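Local coordinates for high-affinity zinc uptake system protein znuA (Streptococcus suis, PDB 3MFQ), which binds zinc and probably serves as the substrate-binding protein of an ABC transporter that takes metal ions up into the cell, at residues Val9-Thr12 / Leu16-Met19; Asp18-Leu23 / Glu121-Leu126; Leu60-His65 / His104-Ile109; Pro110-Ala115 / Asp264-Met269. One frame throughout, in Å; residues are numbered along the deposited sequence.

Interaction 1 (Val9-Thr12 / Leu16-Met19)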
loop_
_atom_site.group_PDB
_atom_site.type_symbol
_atom_site.label_atom_id
_atom_site.label_comp_id
_atom_site.label_asym_id
_atom_site.label_seq_id
_atom_site.Cartn_x
_atom_site.Cartn_y
_atom_site.Cartn_z
ATOM N N VAL A 9 15.213 -15.558 0.496
ATOM C CA VAL A 9 14.967 -14.154 0.202
ATOM C C VAL A 9 14.070 -13.524 1.256
ATOM O O VAL A 9 12.872 -13.743 1.246
ATOM C CB VAL A 9 14.309 -13.999 -1.186
ATOM C CG1 VAL A 9 13.987 -12.576 -1.422
ATOM C CG2 VAL A 9 15.200 -14.582 -2.254
ATOM N N ALA A 10 14.656 -12.699 2.117
ATOM C CA ALA A 10 13.930 -12.030 3.180
ATOM C C ALA A 10 13.042 -10.935 2.591
ATOM O O ALA A 10 13.413 -10.247 1.642
ATOM C CB ALA A 10 14.892 -11.476 4.181
ATOM N N VAL A 11 11.844 -10.805 3.137
ATOM C CA VAL A 11 10.859 -9.942 2.526
ATOM C C VAL A 11 10.089 -9.191 3.606
ATOM O O VAL A 11 9.554 -9.788 4.536
ATOM C CB VAL A 11 9.919 -10.743 1.581
ATOM C CG1 VAL A 11 10.699 -11.819 0.802
ATOM C CG2 VAL A 11 8.768 -11.364 2.360
ATOM N N THR A 12 10.069 -7.869 3.485
ATOM C CA THR A 12 9.549 -7.015 4.546
ATOM C C THR A 12 8.041 -7.132 4.724
ATOM O O THR A 12 7.562 -7.452 5.810
ATOM C CB THR A 12 9.939 -5.534 4.334
ATOM O OG1 THR A 12 9.657 -5.152 2.982
ATOM C CG2 THR A 12 11.422 -5.338 4.604
ATOM N N LEU A 16 5.486 -7.744 -0.920
ATOM C CA LEU A 16 6.613 -8.386 -1.555
ATOM C C LEU A 16 6.428 -9.897 -1.489
ATOM O O LEU A 16 6.630 -10.592 -2.488
ATOM C CB LEU A 16 7.913 -7.923 -0.899
ATOM C CG LEU A 16 7.966 -6.392 -0.814
ATOM C CD1 LEU A 16 9.305 -5.905 -0.291
ATOM C CD2 LEU A 16 7.654 -5.764 -2.167
ATOM N N ASN A 17 6.002 -10.396 -0.326
ATOM C CA ASN A 17 5.709 -11.821 -0.165
ATOM C C ASN A 17 4.902 -12.401 -1.327
ATOM O O ASN A 17 5.180 -13.502 -1.796
ATOM C CB ASN A 17 4.973 -12.092 1.150
ATOM C CG ASN A 17 4.874 -13.577 1.461
ATOM O OD1 ASN A 17 5.887 -14.275 1.502
ATOM N ND2 ASN A 17 3.657 -14.065 1.679
ATOM N N ASP A 18 3.900 -11.657 -1.781
ATOM C CA ASP A 18 3.090 -12.074 -2.918
ATOM C C ASP A 18 3.883 -11.972 -4.216
ATOM O O ASP A 18 3.987 -12.936 -4.974
ATOM C CB ASP A 18 1.834 -11.212 -3.015
ATOM C CG ASP A 18 0.987 -11.547 -4.227
ATOM O OD1 ASP A 18 0.889 -12.743 -4.575
ATOM O OD2 ASP A 18 0.412 -10.614 -4.828
ATOM N N MET A 19 4.435 -10.791 -4.464
ATOM C CA MET A 19 5.202 -10.531 -5.674
ATOM C C MET A 19 6.178 -11.663 -5.987
ATOM O O MET A 19 6.101 -12.281 -7.046
ATOM C CB MET A 19 5.949 -9.198 -5.548
ATOM C CG MET A 19 6.701 -8.770 -6.805
ATOM S SD MET A 19 7.384 -7.102 -6.692
ATOM C CE MET A 19 8.382 -7.247 -5.218
#
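Val11 and Leu16 supply the apolar part of this contact, where the end of strand 8-11 meets the first turns of helix 14-24. Their CB atoms stand 4.3 Å apart, and both side chains set out toward the opposite segment. Val11 also reaches the next helical residue: its CG2 branch, placed between backbone N and carbonyl carbon (chi1 -39°), lies 4.0 Å from Asn17 CB and equally far from Asn17 N. The Asn17 side chain is therefore met along its aliphatic base, while its OD1 makes a weak hydrogen bond to Arg30 elsewhere.

A second kind of contact joins a polar atom to a methyl group. Thr12 OG1 is 3.4 Å from Leu16 CD1, the two side chains crossing at a slant. The hydroxyl is not left to the leucine alone, because it is hydrogen-bonded to Glu67 OE2. Leu16 also packs against His62.

Backbone bonds from Val9 and Val11 to the strand 29-32 region, and from Ala10 to Leu60, set strand 8-11 between two parallel neighbours. The contact packs helix 14-24 against the first strand of the beta-alpha-beta unit made by strand 8-11, helix 14-24 and strand 29-32.

Interaction 2 (Asp18-Leu23 / Glu121-Leu126)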
loop_
_atom_site.group_PDB
_atom_site.type_symbol
_atom_site.label_atom_id
_atom_site.label_comp_id
_atom_site.label_asym_id
_atom_site.label_seq_id
_atom_site.Cartn_x
_atom_site.Cartn_y
_atom_site.Cartn_z
ATOM N N ASP A 18 3.900 -11.657 -1.781
ATOM C CA ASP A 18 3.090 -12.074 -2.918
ATOM C C ASP A 18 3.883 -11.972 -4.216
ATOM O O ASP A 18 3.987 -12.936 -4.974
ATOM C CB ASP A 18 1.834 -11.212 -3.015
ATOM C CG ASP A 18 0.987 -11.547 -4.227
ATOM O OD1 ASP A 18 0.889 -12.743 -4.575
ATOM O OD2 ASP A 18 0.412 -10.614 -4.828
ATOM N N MET A 19 4.435 -10.791 -4.464
ATOM C CA MET A 19 5.202 -10.531 -5.674
ATOM C C MET A 19 6.178 -11.663 -5.987
ATOM O O MET A 19 6.101 -12.281 -7.046
ATOM C CB MET A 19 5.949 -9.198 -5.548
ATOM C CG MET A 19 6.701 -8.770 -6.805
ATOM S SD MET A 19 7.384 -7.102 -6.692
ATOM C CE MET A 19 8.382 -7.247 -5.218
ATOM N N VAL A 20 7.089 -11.937 -5.058
ATOM C CA VAL A 20 8.109 -12.961 -5.268
ATOM C C VAL A 20 7.502 -14.308 -5.634
ATOM O O VAL A 20 7.963 -14.973 -6.557
ATOM C CB VAL A 20 9.007 -13.134 -4.034
ATOM C CG1 VAL A 20 9.987 -14.274 -4.252
ATOM C CG2 VAL A 20 9.752 -11.851 -3.751
ATOM N N TYR A 21 6.472 -14.716 -4.906
ATOM C CA TYR A 21 5.803 -15.963 -5.227
ATOM C C TYR A 21 5.276 -15.915 -6.651
ATOM O O TYR A 21 5.462 -16.852 -7.422
ATOM C CB TYR A 21 4.657 -16.245 -4.261
ATOM C CG TYR A 21 3.858 -17.469 -4.641
ATOM C CD1 TYR A 21 4.381 -18.744 -4.467
ATOM C CD2 TYR A 21 2.585 -17.353 -5.180
ATOM C CE1 TYR A 21 3.658 -19.870 -4.814
ATOM C CE2 TYR A 21 1.852 -18.473 -5.530
ATOM C CZ TYR A 21 2.392 -19.729 -5.344
ATOM O OH TYR A 21 1.669 -20.846 -5.691
ATOM N N GLN A 22 4.615 -14.814 -6.991
ATOM C CA GLN A 22 4.064 -14.638 -8.329
ATOM C C GLN A 22 5.153 -14.824 -9.373
ATOM O O GLN A 22 4.918 -15.385 -10.441
ATOM C CB GLN A 22 3.437 -13.250 -8.472
ATOM C CG GLN A 22 2.255 -13.000 -7.546
ATOM C CD GLN A 22 1.046 -13.851 -7.891
ATOM O OE1 GLN A 22 0.868 -14.265 -9.036
ATOM N NE2 GLN A 22 0.203 -14.109 -6.899
ATOM N N LEU A 23 6.352 -14.356 -9.047
ATOM C CA LEU A 23 7.470 -14.407 -9.977
ATOM C C LEU A 23 8.256 -15.705 -9.845
ATOM O O LEU A 23 8.386 -16.461 -10.806
ATOM C CB LEU A 23 8.402 -13.216 -9.744
ATOM C CG LEU A 23 7.740 -11.838 -9.674
ATOM C CD1 LEU A 23 8.761 -10.770 -9.311
ATOM C CD2 LEU A 23 7.045 -11.503 -10.985
ATOM N N GLU A 121 14.535 -8.996 -11.787
ATOM C CA GLU A 121 15.950 -8.962 -12.138
ATOM C C GLU A 121 16.852 -9.343 -10.970
ATOM O O GLU A 121 18.046 -9.579 -11.149
ATOM C CB GLU A 121 16.327 -7.581 -12.673
ATOM C CG GLU A 121 15.383 -7.081 -13.759
ATOM C CD GLU A 121 15.918 -5.864 -14.488
ATOM O OE1 GLU A 121 15.209 -5.321 -15.364
ATOM O OE2 GLU A 121 17.055 -5.449 -14.185
ATOM N N GLU A 122 16.277 -9.392 -9.775
ATOM C CA GLU A 122 17.017 -9.801 -8.587
ATOM C C GLU A 122 16.845 -11.289 -8.304
ATOM O O GLU A 122 17.733 -11.930 -7.742
ATOM C CB GLU A 122 16.587 -8.984 -7.369
ATOM C CG GLU A 122 17.191 -7.593 -7.316
ATOM C CD GLU A 122 18.705 -7.620 -7.265
ATOM O OE1 GLU A 122 19.337 -7.198 -8.256
ATOM O OE2 GLU A 122 19.261 -8.063 -6.238
ATOM N N LEU A 123 15.698 -11.833 -8.688
ATOM C CA LEU A 123 15.480 -13.262 -8.574
ATOM C C LEU A 123 16.215 -13.959 -9.716
ATOM O O LEU A 123 16.875 -14.965 -9.499
ATOM C CB LEU A 123 13.988 -13.587 -8.550
ATOM C CG LEU A 123 13.259 -13.041 -7.312
ATOM C CD1 LEU A 123 11.745 -13.165 -7.436
ATOM C CD2 LEU A 123 13.748 -13.714 -6.036
ATOM N N GLN A 124 16.113 -13.418 -10.928
ATOM C CA GLN A 124 17.083 -13.745 -11.953
ATOM C C GLN A 124 18.344 -13.210 -11.325
ATOM O O GLN A 124 18.260 -12.311 -10.499
ATOM C CB GLN A 124 16.796 -12.991 -13.244
ATOM C CG GLN A 124 15.368 -13.062 -13.716
ATOM C CD GLN A 124 15.138 -12.193 -14.929
ATOM O OE1 GLN A 124 15.882 -12.267 -15.904
ATOM N NE2 GLN A 124 14.106 -11.361 -14.879
ATOM N N LYS A 125 19.501 -13.722 -11.736
ATOM C CA LYS A 125 20.775 -13.380 -11.106
ATOM C C LYS A 125 20.918 -13.989 -9.714
ATOM O O LYS A 125 21.972 -13.892 -9.089
ATOM C CB LYS A 125 20.838 -11.891 -10.757
ATOM C CG LYS A 125 21.963 -11.501 -9.782
ATOM C CD LYS A 125 21.926 -10.024 -9.422
ATOM C CE LYS A 125 22.188 -9.185 -10.648
ATOM N NZ LYS A 125 22.306 -7.750 -10.296
ATOM N N LEU A 126 19.846 -14.603 -9.225
ATOM C CA LEU A 126 19.892 -15.312 -7.946
ATOM C C LEU A 126 19.715 -16.772 -8.352
ATOM O O LEU A 126 20.293 -17.689 -7.758
ATOM C CB LEU A 126 18.814 -14.908 -6.933
ATOM C CG LEU A 126 18.850 -15.623 -5.572
ATOM C CD1 LEU A 126 20.200 -15.429 -4.924
ATOM C CD2 LEU A 126 17.751 -15.096 -4.676
#
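Val20, Leu23 and Leu123 meet without a flat group between them; the planar groups here, the Gln22 amide and the Asp18 carboxylate, pair with each other along helix 14-24. Gln22 NE2 donates to Asp18 OD1 over 2.8 Å, nearly straight at 165°, and OD1 accepts with its syn lone pair, the oxygen lying only 5° out of the amide plane. The other carboxylate oxygen, OD2, has a second partner at the start of helix 266-281, so the carboxylate is gripped from two residues and probably held firmly in its rotation.

The contact between the helices is wholly apolar and small. One methyl of Leu123, CD1, enters between two residues a helical turn apart: it lies 3.8 Å from Val20 CG1 and 4.1 Å from Leu23 CB. Val20 offers CG1 because that branch points anti to the backbone N (chi1 176°), and its side chain crosses that of Leu123 at a slant. Leu23 contributes CB; its side chain also touches Ala119. The backbones stay well apart, with 8.1 Å from Val20 CA to Leu123 CA.

Leu123 is the last residue of its helix, since Gln124 leaves helical angles; Ile134 of helix 131-156 covers it further. Both side chains also touch strand 58-61 of the sheet, Val20 resting on Leu60 and Leu123 on Leu58. Two helices side by side over the same parallel strand pack as a helical layer on one parallel sheet, as in an alpha/beta domain.

Interaction 3 (Leu60-His65 / His104-Ile109). With ZN (zinc ion), chain D.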
loop_
_atom_site.group_PDB
_atom_site.type_symbol
_atom_site.label_atom_id
_atom_site.label_comp_id
_atom_site.label_asym_id
_atom_site.label_seq_id
_atom_site.Cartn_x
_atom_site.Cartn_y
_atom_site.Cartn_z
ATOM N N LEU A 60 14.607 -8.049 0.015
ATOM C CA LEU A 60 13.811 -7.124 -0.790
ATOM C C LEU A 60 12.874 -6.281 0.068
ATOM O O LEU A 60 12.215 -6.797 0.974
ATOM C CB LEU A 60 13.009 -7.882 -1.849
ATOM C CG LEU A 60 13.788 -8.398 -3.059
ATOM C CD1 LEU A 60 12.924 -9.324 -3.897
ATOM C CD2 LEU A 60 14.304 -7.236 -3.894
ATOM N N TYR A 61 12.819 -4.984 -0.221
ATOM C CA TYR A 61 11.948 -4.071 0.512
ATOM C C TYR A 61 11.452 -2.929 -0.370
ATOM O O TYR A 61 11.964 -2.709 -1.468
ATOM C CB TYR A 61 12.660 -3.519 1.750
ATOM C CG TYR A 61 13.811 -2.586 1.444
ATOM C CD1 TYR A 61 14.986 -3.062 0.878
ATOM C CD2 TYR A 61 13.725 -1.230 1.731
ATOM C CE1 TYR A 61 16.041 -2.212 0.601
ATOM C CE2 TYR A 61 14.776 -0.373 1.457
ATOM C CZ TYR A 61 15.930 -0.868 0.892
ATOM O OH TYR A 61 16.976 -0.015 0.618
ATOM N N HIS A 62 10.450 -2.206 0.120
ATOM C CA HIS A 62 9.859 -1.094 -0.617
ATOM C C HIS A 62 10.833 0.066 -0.756
ATOM O O HIS A 62 11.220 0.441 -1.862
ATOM C CB HIS A 62 8.596 -0.602 0.092
ATOM C CG HIS A 62 7.488 -1.605 0.127
ATOM N ND1 HIS A 62 7.653 -2.880 0.627
ATOM C CD2 HIS A 62 6.193 -1.519 -0.259
ATOM C CE1 HIS A 62 6.511 -3.537 0.535
ATOM N NE2 HIS A 62 5.609 -2.733 0.003
ATOM N N GLY A 63 11.226 0.634 0.378
ATOM C CA GLY A 63 12.049 1.828 0.386
ATOM C C GLY A 63 11.201 3.043 0.703
ATOM O O GLY A 63 10.120 2.915 1.281
ATOM N N LEU A 64 11.687 4.221 0.327
ATOM C CA LEU A 64 10.955 5.463 0.557
ATOM C C LEU A 64 10.572 5.614 2.026
ATOM O O LEU A 64 9.580 6.266 2.354
ATOM C CB LEU A 64 9.701 5.514 -0.318
ATOM C CG LEU A 64 9.892 5.162 -1.793
ATOM C CD1 LEU A 64 8.603 5.387 -2.565
ATOM C CD2 LEU A 64 11.030 5.970 -2.398
ATOM N N HIS A 65 11.362 5.005 2.904
ATOM C CA HIS A 65 11.124 5.083 4.342
ATOM C C HIS A 65 9.791 4.454 4.737
ATOM O O HIS A 65 9.256 4.739 5.809
ATOM C CB HIS A 65 11.177 6.537 4.821
ATOM C CG HIS A 65 12.521 7.180 4.678
ATOM N ND1 HIS A 65 13.468 6.735 3.772
ATOM C CD2 HIS A 65 13.076 8.235 5.309
ATOM C CE1 HIS A 65 14.544 7.490 3.864
ATOM N NE2 HIS A 65 14.337 8.412 4.789
ATOM N N HIS A 104 3.612 5.173 -0.546
ATOM C CA HIS A 104 2.531 4.327 -1.040
ATOM C C HIS A 104 2.462 4.290 -2.563
ATOM O O HIS A 104 1.429 4.604 -3.149
ATOM C CB HIS A 104 1.194 4.801 -0.474
ATOM C CG HIS A 104 1.209 5.010 1.008
ATOM N ND1 HIS A 104 1.422 6.244 1.581
ATOM C CD2 HIS A 104 1.042 4.143 2.031
ATOM C CE1 HIS A 104 1.383 6.130 2.897
ATOM N NE2 HIS A 104 1.154 4.862 3.196
ATOM N N PHE A 105 3.558 3.884 -3.194
ATOM C CA PHE A 105 3.670 3.891 -4.650
ATOM C C PHE A 105 2.910 2.753 -5.330
ATOM O O PHE A 105 2.633 2.817 -6.527
ATOM C CB PHE A 105 5.140 3.791 -5.045
ATOM C CG PHE A 105 5.764 2.478 -4.684
ATOM C CD1 PHE A 105 6.378 2.303 -3.458
ATOM C CD2 PHE A 105 5.716 1.411 -5.563
ATOM C CE1 PHE A 105 6.945 1.089 -3.121
ATOM C CE2 PHE A 105 6.280 0.195 -5.232
ATOM C CZ PHE A 105 6.896 0.034 -4.009
ATOM N N TRP A 106 2.590 1.709 -4.575
ATOM C CA TRP A 106 2.052 0.479 -5.160
ATOM C C TRP A 106 0.643 0.607 -5.746
ATOM O O TRP A 106 0.209 -0.254 -6.511
ATOM C CB TRP A 106 2.111 -0.676 -4.152
ATOM C CG TRP A 106 1.557 -0.332 -2.813
ATOM C CD1 TRP A 106 0.261 -0.446 -2.409
ATOM C CD2 TRP A 106 2.284 0.185 -1.696
ATOM N NE1 TRP A 106 0.133 -0.031 -1.106
ATOM C CE2 TRP A 106 1.362 0.361 -0.645
ATOM C CE3 TRP A 106 3.623 0.514 -1.480
ATOM C CZ2 TRP A 106 1.738 0.852 0.601
ATOM C CZ3 TRP A 106 3.993 1.002 -0.243
ATOM C CH2 TRP A 106 3.054 1.167 0.782
ATOM N N PHE A 107 -0.068 1.675 -5.393
ATOM C CA PHE A 107 -1.395 1.910 -5.955
ATOM C C PHE A 107 -1.307 2.575 -7.328
ATOM O O PHE A 107 -2.300 2.673 -8.046
ATOM C CB PHE A 107 -2.261 2.733 -5.000
ATOM C CG PHE A 107 -2.648 1.999 -3.750
ATOM C CD1 PHE A 107 -3.435 0.861 -3.814
ATOM C CD2 PHE A 107 -2.233 2.450 -2.509
ATOM C CE1 PHE A 107 -3.794 0.181 -2.663
ATOM C CE2 PHE A 107 -2.591 1.774 -1.354
ATOM C CZ PHE A 107 -3.371 0.640 -1.432
ATOM N N SER A 108 -0.115 3.037 -7.685
ATOM C CA SER A 108 0.148 3.469 -9.047
ATOM C C SER A 108 0.661 2.268 -9.823
ATOM O O SER A 108 1.864 2.028 -9.884
ATOM C CB SER A 108 1.182 4.594 -9.079
ATOM O OG SER A 108 1.524 4.937 -10.416
ATOM N N ILE A 109 -0.261 1.507 -10.402
ATOM C CA ILE A 109 0.087 0.281 -11.113
ATOM C C ILE A 109 1.368 0.390 -11.944
ATOM O O ILE A 109 2.189 -0.526 -11.935
ATOM C CB ILE A 109 -1.083 -0.223 -11.982
ATOM C CG1 ILE A 109 -2.217 -0.722 -11.086
ATOM C CG2 ILE A 109 -0.621 -1.328 -12.914
ATOM C CD1 ILE A 109 -3.379 -1.310 -11.841
HETATM ZN ZN ZN D . 0.694 4.125 5.183
#
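Phe105 and Trp106 each place CG between backbone N and carbonyl carbon (chi1 67° and 49°), which sends both rings toward His62. The imidazole presents an edge to the face of the indole in an offset edge-to-face pair, the His62 ring centroid 5.1 Å from that of the six-membered ring of Trp106 and the planes at 87°. Phe105 completes the aromatic cluster at a slant; its CE1 sits 4.0 Å from His62 CB, which lies in the plane of the phenyl ring at its edge. On the same ring, Phe105 CD1 meets Leu64 CD1 at 3.9 Å.

His104, just before Phe105, turns the other way and binds zinc through NE2 at 2.2 Å. Asp102 OD1 hydrogen-bonds to its ND1, a second-shell bond that orients the ring, and His41, His170 and Asp254 complete the site. The His104 backbone, through CA, lies over one face of the Trp106 ring, which places the metal ligand's backbone directly against the cluster.

The cluster bridges the loop leaving strand 58-61 and the loop entering helix 109-123: Phe105 packs on Leu111 and Ala115 of that helix, Trp106 on Tyr112, and its ring also meets that of Phe15 in helix 14-24.

Interaction 4 (Pro110-Ala115 / Asp264-Met269)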
loop_
_atom_site.group_PDB
_atom_site.type_symbol
_atom_site.label_atom_id
_atom_site.label_comp_id
_atom_site.label_asym_id
_atom_site.label_seq_id
_atom_site.Cartn_x
_atom_site.Cartn_y
_atom_site.Cartn_z
ATOM N N PRO A 110 1.549 1.506 -12.665
ATOM C CA PRO A 110 2.807 1.676 -13.396
ATOM C C PRO A 110 4.017 1.537 -12.471
ATOM O O PRO A 110 4.960 0.806 -12.778
ATOM C CB PRO A 110 2.708 3.106 -13.923
ATOM C CG PRO A 110 1.254 3.345 -14.065
ATOM C CD PRO A 110 0.603 2.603 -12.936
ATOM N N LEU A 111 3.979 2.240 -11.346
ATOM C CA LEU A 111 5.053 2.175 -10.364
ATOM C C LEU A 111 5.243 0.762 -9.829
ATOM O O LEU A 111 6.369 0.318 -9.622
ATOM C CB LEU A 111 4.777 3.143 -9.214
ATOM C CG LEU A 111 5.401 4.531 -9.368
ATOM C CD1 LEU A 111 5.458 4.942 -10.828
ATOM C CD2 LEU A 111 4.651 5.559 -8.535
ATOM N N TYR A 112 4.139 0.057 -9.608
ATOM C CA TYR A 112 4.212 -1.304 -9.100
ATOM C C TYR A 112 4.822 -2.237 -10.142
ATOM O O TYR A 112 5.642 -3.093 -9.817
ATOM C CB TYR A 112 2.834 -1.801 -8.666
ATOM C CG TYR A 112 2.882 -3.043 -7.801
ATOM C CD1 TYR A 112 3.293 -2.973 -6.477
ATOM C CD2 TYR A 112 2.514 -4.284 -8.307
ATOM C CE1 TYR A 112 3.339 -4.102 -5.683
ATOM C CE2 TYR A 112 2.556 -5.419 -7.519
ATOM C CZ TYR A 112 2.970 -5.322 -6.207
ATOM O OH TYR A 112 3.014 -6.447 -5.415
ATOM N N LYS A 113 4.422 -2.065 -11.397
ATOM C CA LYS A 113 5.009 -2.828 -12.489
ATOM C C LYS A 113 6.514 -2.602 -12.525
ATOM O O LYS A 113 7.281 -3.509 -12.840
ATOM C CB LYS A 113 4.394 -2.421 -13.825
ATOM C CG LYS A 113 2.937 -2.811 -13.989
ATOM C CD LYS A 113 2.371 -2.246 -15.280
ATOM C CE LYS A 113 3.160 -2.721 -16.489
ATOM N NZ LYS A 113 2.972 -4.176 -16.723
ATOM N N SER A 114 6.929 -1.381 -12.204
ATOM C CA SER A 114 8.345 -1.057 -12.129
ATOM C C SER A 114 9.007 -1.885 -11.040
ATOM O O SER A 114 10.029 -2.529 -11.274
ATOM C CB SER A 114 8.542 0.432 -11.846
ATOM O OG SER A 114 9.919 0.754 -11.746
ATOM N N ALA A 115 8.415 -1.867 -9.848
ATOM C CA ALA A 115 8.914 -2.651 -8.724
ATOM C C ALA A 115 9.036 -4.124 -9.103
ATOM O O ALA A 115 10.054 -4.765 -8.836
ATOM C CB ALA A 115 7.996 -2.486 -7.523
ATOM N N ASP A 264 -5.893 -11.542 -0.062
ATOM C CA ASP A 264 -4.755 -12.458 -0.087
ATOM C C ASP A 264 -3.588 -11.939 -0.921
ATOM O O ASP A 264 -2.528 -11.616 -0.389
ATOM C CB ASP A 264 -5.203 -13.820 -0.621
ATOM C CG ASP A 264 -4.075 -14.819 -0.685
ATOM O OD1 ASP A 264 -3.217 -14.805 0.223
ATOM O OD2 ASP A 264 -4.053 -15.623 -1.641
ATOM N N THR A 265 -3.786 -11.873 -2.232
ATOM C CA THR A 265 -2.738 -11.422 -3.135
ATOM C C THR A 265 -2.902 -9.942 -3.444
ATOM O O THR A 265 -3.874 -9.315 -3.023
ATOM C CB THR A 265 -2.746 -12.217 -4.452
ATOM O OG1 THR A 265 -3.873 -11.825 -5.244
ATOM C CG2 THR A 265 -2.821 -13.710 -4.171
ATOM N N PHE A 266 -1.948 -9.392 -4.187
ATOM C CA PHE A 266 -1.938 -7.967 -4.493
ATOM C C PHE A 266 -3.109 -7.560 -5.379
ATOM O O PHE A 266 -3.853 -6.639 -5.052
ATOM C CB PHE A 266 -0.618 -7.571 -5.155
ATOM C CG PHE A 266 -0.609 -6.171 -5.691
ATOM C CD1 PHE A 266 -0.346 -5.098 -4.859
ATOM C CD2 PHE A 266 -0.872 -5.929 -7.029
ATOM C CE1 PHE A 266 -0.342 -3.806 -5.351
ATOM C CE2 PHE A 266 -0.870 -4.641 -7.529
ATOM C CZ PHE A 266 -0.605 -3.577 -6.689
ATOM N N ILE A 267 -3.264 -8.249 -6.504
ATOM C CA ILE A 267 -4.327 -7.926 -7.445
ATOM C C ILE A 267 -5.700 -8.079 -6.803
ATOM O O ILE A 267 -6.611 -7.302 -7.080
ATOM C CB ILE A 267 -4.249 -8.795 -8.711
ATOM C CG1 ILE A 267 -2.934 -8.544 -9.450
ATOM C CG2 ILE A 267 -5.428 -8.512 -9.625
ATOM C CD1 ILE A 267 -2.813 -9.299 -10.751
ATOM N N ASP A 268 -5.843 -9.081 -5.942
ATOM C CA ASP A 268 -7.102 -9.297 -5.236
ATOM C C ASP A 268 -7.329 -8.216 -4.187
ATOM O O ASP A 268 -8.437 -7.704 -4.040
ATOM C CB ASP A 268 -7.139 -10.689 -4.606
ATOM C CG ASP A 268 -7.254 -11.793 -5.641
ATOM O OD1 ASP A 268 -7.522 -11.478 -6.820
ATOM O OD2 ASP A 268 -7.077 -12.974 -5.280
ATOM N N MET A 269 -6.273 -7.866 -3.462
ATOM C CA MET A 269 -6.344 -6.771 -2.508
ATOM C C MET A 269 -6.786 -5.505 -3.225
ATOM O O MET A 269 -7.521 -4.689 -2.678
ATOM C CB MET A 269 -4.986 -6.554 -1.839
ATOM C CG MET A 269 -4.906 -5.317 -0.956
ATOM S SD MET A 269 -4.616 -3.792 -1.875
ATOM C CE MET A 269 -2.962 -4.077 -2.497
#
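Tyr112 and Phe266 carry this contact alone, stacked face to face with ring centroids 3.7 Å apart and planes inclined by only 7°. Phe266 CZ stands 3.5 Å above the centre of the tyrosine ring, while Tyr112 CE2 lies over the centre of the phenylalanine ring on its near face. The side chains come from opposite helices and overlap antiparallel, the far end of each reaching the root of the other: Tyr112 OH is 3.6 Å from Phe266 CG, and Phe266 CZ is 3.7 Å from Tyr112 CG. Both rings get there with CG anti to the backbone N (chi1 -165° and 171°), which stretches them across the 10.2 Å between Tyr112 CA and Phe266 CA.

Around this buried stack the residues on the outer sides of the helices are more open. Lys113, partly exposed, makes a salt bridge to Asp146 of helix 131-156 rather than to the opposite segment. At the start of helix 266-281 Thr265 is the N-cap, though the bond from Asp268 N to Thr265 OG1 is weak at 3.4 Å, and Asp264 just before it is poorly ordered. Tyr141 of helix 131-156 packs against both side chains of the stack, and Met19 against Tyr112.

Chemically, the helices are joined here by ring-on-ring dispersion, while the polar fixing comes from outside: Asp18 OD2 accepts from Phe266 N, where the positive end of the helix dipole probably steadies that carboxylate's charge.

From the N terminus, interaction 1 closes a turn of three residues between the first strand and helix 14-24. That helix carries on into interaction 2, which shares Asp18 and Met19 with interaction 1 and, at the far end of helix 109-123, closes a loop of 97 residues. Interaction 3 falls wholly within this loop, tying the end of strand 58-61 to the zinc-binding segment that leads into helix 109-123. Interaction 4 crosses interaction 2: Pro110-Ala115 lies inside its loop, Asp264-Met269 far beyond it. The C-terminal helix is thereby fastened to helix 109-123 and, through Asp18, to helix 14-24, with Asp18 linking interactions 1, 2 and 4.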